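Cyclic nucleotide-binding protein (Ruegeria pomeroyi, PDB 3FX3) probably binds DNA as a Crp-like transcription regulator that joins a cyclic nucleotide-binding domain to a helix-turn-helix domain. Local coordinates at residues B[60-65]-B[77-82]. Numbering follows the deposited sequence.
Sequences DGWVKL and VSVFTR
The indole of Trp62 lays one face against Thr81 in the antiparallel hairpin of strands 62-68 and 74-81. From CB, 4.1 Å from Phe80 O, the side chain sets CG anti to its own carbonyl carbon; chi1 -74° leads the indole toward the neighbouring strand, and chi2 86° turns its face to Thr81. CD2 and CE2 each come 3.6 Å from Thr81 CB, which lies 3.5 Å from the centroid of the six-membered ring, almost on its normal: a CH-pi contact. Farther out, CH2 meets Thr81 CG2, and CZ3 rests 4.0 Å from Val79 CG2. The indole NE1 bonds outward to the carbonyl of Thr176, and Phe161 and Ile184 of the Crp-like helix-turn-helix domain also pack on the ring. Over the same face, Thr81 OG1 donates to Gly61 O (2.8 Å), standing above the carbonyl plane. Val63 and Phe80 exchange two nearly straight backbone bonds; Leu65 O accepts from both Val77 N and Ser78 N, a classic beta bulge. On the opposite face Leu65 CD2 meets the Phe80 ring edge at CE2 (3.6 Å). Replacing Trp62 by an alanine would probably strip the aromatic face from Thr81 CB and leave the Thr176 carbonyl without its indole donor. Backbone bonds thus fix the hairpin, while the indole helps to join it to the probable DNA-binding domain.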
loop_
_atom_site.group_PDB
_atom_site.type_symbol
_atom_site.label_atom_id
_atom_site.label_comp_id
_atom_site.label_asym_id
_atom_site.label_seq_id
_atom_site.Cartn_x
_atom_site.Cartn_y
_atom_site.Cartn_z
ATOM N N ASP B 60 -6.241 -20.613 8.656
ATOM C CA ASP B 60 -7.205 -20.447 9.748
ATOM C C ASP B 60 -6.480 -20.064 11.023
ATOM O O ASP B 60 -5.354 -20.523 11.243
ATOM C CB ASP B 60 -7.946 -21.771 10.012
ATOM C CG ASP B 60 -9.183 -21.585 10.900
ATOM O OD1 ASP B 60 -10.120 -20.862 10.490
ATOM O OD2 ASP B 60 -9.197 -22.113 12.019
ATOM N N GLY B 61 -7.108 -19.261 11.875
ATOM C CA GLY B 61 -6.519 -18.899 13.173
ATOM C C GLY B 61 -5.706 -17.622 13.115
ATOM O O GLY B 61 -5.761 -16.894 12.144
ATOM N N TRP B 62 -4.963 -17.345 14.178
ATOM C CA TRP B 62 -4.195 -16.102 14.328
ATOM C C TRP B 62 -2.749 -16.427 14.692
ATOM O O TRP B 62 -2.493 -17.214 15.604
ATOM C CB TRP B 62 -4.806 -15.243 15.425
ATOM C CG TRP B 62 -6.081 -14.591 15.024
ATOM C CD1 TRP B 62 -7.333 -15.119 15.091
ATOM C CD2 TRP B 62 -6.224 -13.277 14.467
ATOM N NE1 TRP B 62 -8.258 -14.207 14.610
ATOM C CE2 TRP B 62 -7.590 -13.074 14.215
ATOM C CE3 TRP B 62 -5.322 -12.258 14.154
ATOM C CZ2 TRP B 62 -8.080 -11.893 13.664
ATOM C CZ3 TRP B 62 -5.813 -11.075 13.614
ATOM C CH2 TRP B 62 -7.182 -10.900 13.395
ATOM N N VAL B 63 -1.813 -15.807 13.989
ATOM C CA VAL B 63 -0.380 -15.978 14.234
ATOM C C VAL B 63 0.185 -14.636 14.641
ATOM O O VAL B 63 -0.150 -13.615 14.038
ATOM C CB VAL B 63 0.314 -16.475 12.953
ATOM C CG1 VAL B 63 1.834 -16.516 13.097
ATOM C CG2 VAL B 63 -0.236 -17.850 12.608
ATOM N N LYS B 64 1.017 -14.604 15.673
ATOM C CA LYS B 64 1.682 -13.348 16.036
ATOM C C LYS B 64 3.160 -13.405 15.674
ATOM O O LYS B 64 3.784 -14.460 15.773
ATOM C CB LYS B 64 1.504 -13.026 17.514
ATOM C CG LYS B 64 2.413 -13.786 18.487
ATOM C CD LYS B 64 2.249 -13.320 19.957
ATOM C CE LYS B 64 2.730 -14.411 20.920
ATOM N NZ LYS B 64 2.594 -14.081 22.371
ATOM N N LEU B 65 3.712 -12.276 15.260
ATOM C CA LEU B 65 5.137 -12.137 15.050
ATOM C C LEU B 65 5.648 -11.204 16.147
ATOM O O LEU B 65 5.028 -10.184 16.407
ATOM C CB LEU B 65 5.428 -11.517 13.682
ATOM C CG LEU B 65 5.481 -12.444 12.453
ATOM C CD1 LEU B 65 4.482 -13.544 12.514
ATOM C CD2 LEU B 65 5.350 -11.657 11.121
ATOM N N VAL B 77 5.096 -7.492 16.927
ATOM C CA VAL B 77 5.307 -6.682 15.730
ATOM C C VAL B 77 4.081 -6.728 14.801
ATOM O O VAL B 77 3.788 -5.756 14.101
ATOM C CB VAL B 77 6.522 -7.231 14.939
ATOM C CG1 VAL B 77 6.607 -6.612 13.510
ATOM C CG2 VAL B 77 7.763 -7.011 15.704
ATOM N N SER B 78 3.405 -7.871 14.733
ATOM C CA SER B 78 2.226 -8.021 13.871
ATOM C C SER B 78 1.437 -9.233 14.260
ATOM O O SER B 78 1.981 -10.158 14.866
ATOM C CB SER B 78 2.601 -8.224 12.420
ATOM O OG SER B 78 3.916 -7.883 12.177
ATOM N N VAL B 79 0.171 -9.233 13.867
ATOM C CA VAL B 79 -0.661 -10.416 13.884
ATOM C C VAL B 79 -1.284 -10.645 12.528
ATOM O O VAL B 79 -1.701 -9.694 11.863
ATOM C CB VAL B 79 -1.751 -10.377 14.963
ATOM C CG1 VAL B 79 -1.115 -10.503 16.291
ATOM C CG2 VAL B 79 -2.583 -9.093 14.886
ATOM N N PHE B 80 -1.341 -11.902 12.110
ATOM C CA PHE B 80 -1.932 -12.284 10.813
ATOM C C PHE B 80 -2.972 -13.346 11.006
ATOM O O PHE B 80 -2.875 -14.148 11.942
ATOM C CB PHE B 80 -0.845 -12.810 9.858
ATOM C CG PHE B 80 0.123 -11.752 9.420
ATOM C CD1 PHE B 80 -0.231 -10.837 8.454
ATOM C CD2 PHE B 80 1.377 -11.635 10.016
ATOM C CE1 PHE B 80 0.663 -9.827 8.063
ATOM C CE2 PHE B 80 2.261 -10.646 9.631
ATOM C CZ PHE B 80 1.921 -9.746 8.660
ATOM N N THR B 81 -3.940 -13.385 10.088
ATOM C CA THR B 81 -5.038 -14.320 10.179
ATOM C C THR B 81 -5.397 -14.881 8.792
ATOM O O THR B 81 -4.663 -14.690 7.831
ATOM C CB THR B 81 -6.274 -13.685 10.897
ATOM O OG1 THR B 81 -7.208 -14.721 11.241
ATOM C CG2 THR B 81 -6.963 -12.650 10.037
ATOM N N ARG B 82 -6.492 -15.611 8.707
ATOM C CA ARG B 82 -6.822 -16.374 7.484
ATOM C C ARG B 82 -6.812 -15.535 6.233
ATOM O O ARG B 82 -7.279 -14.406 6.237
ATOM C CB ARG B 82 -8.150 -17.120 7.593
ATOM C CG ARG B 82 -9.337 -16.332 7.375
ATOM C CD ARG B 82 -10.616 -17.044 7.922
ATOM N NE ARG B 82 -11.225 -18.008 7.009
ATOM C CZ ARG B 82 -11.918 -17.683 5.919
ATOM N NH1 ARG B 82 -12.065 -16.407 5.568
ATOM N NH2 ARG B 82 -12.469 -18.637 5.164
HETATM O O HOH W 1 -10.187 -20.867 7.812
#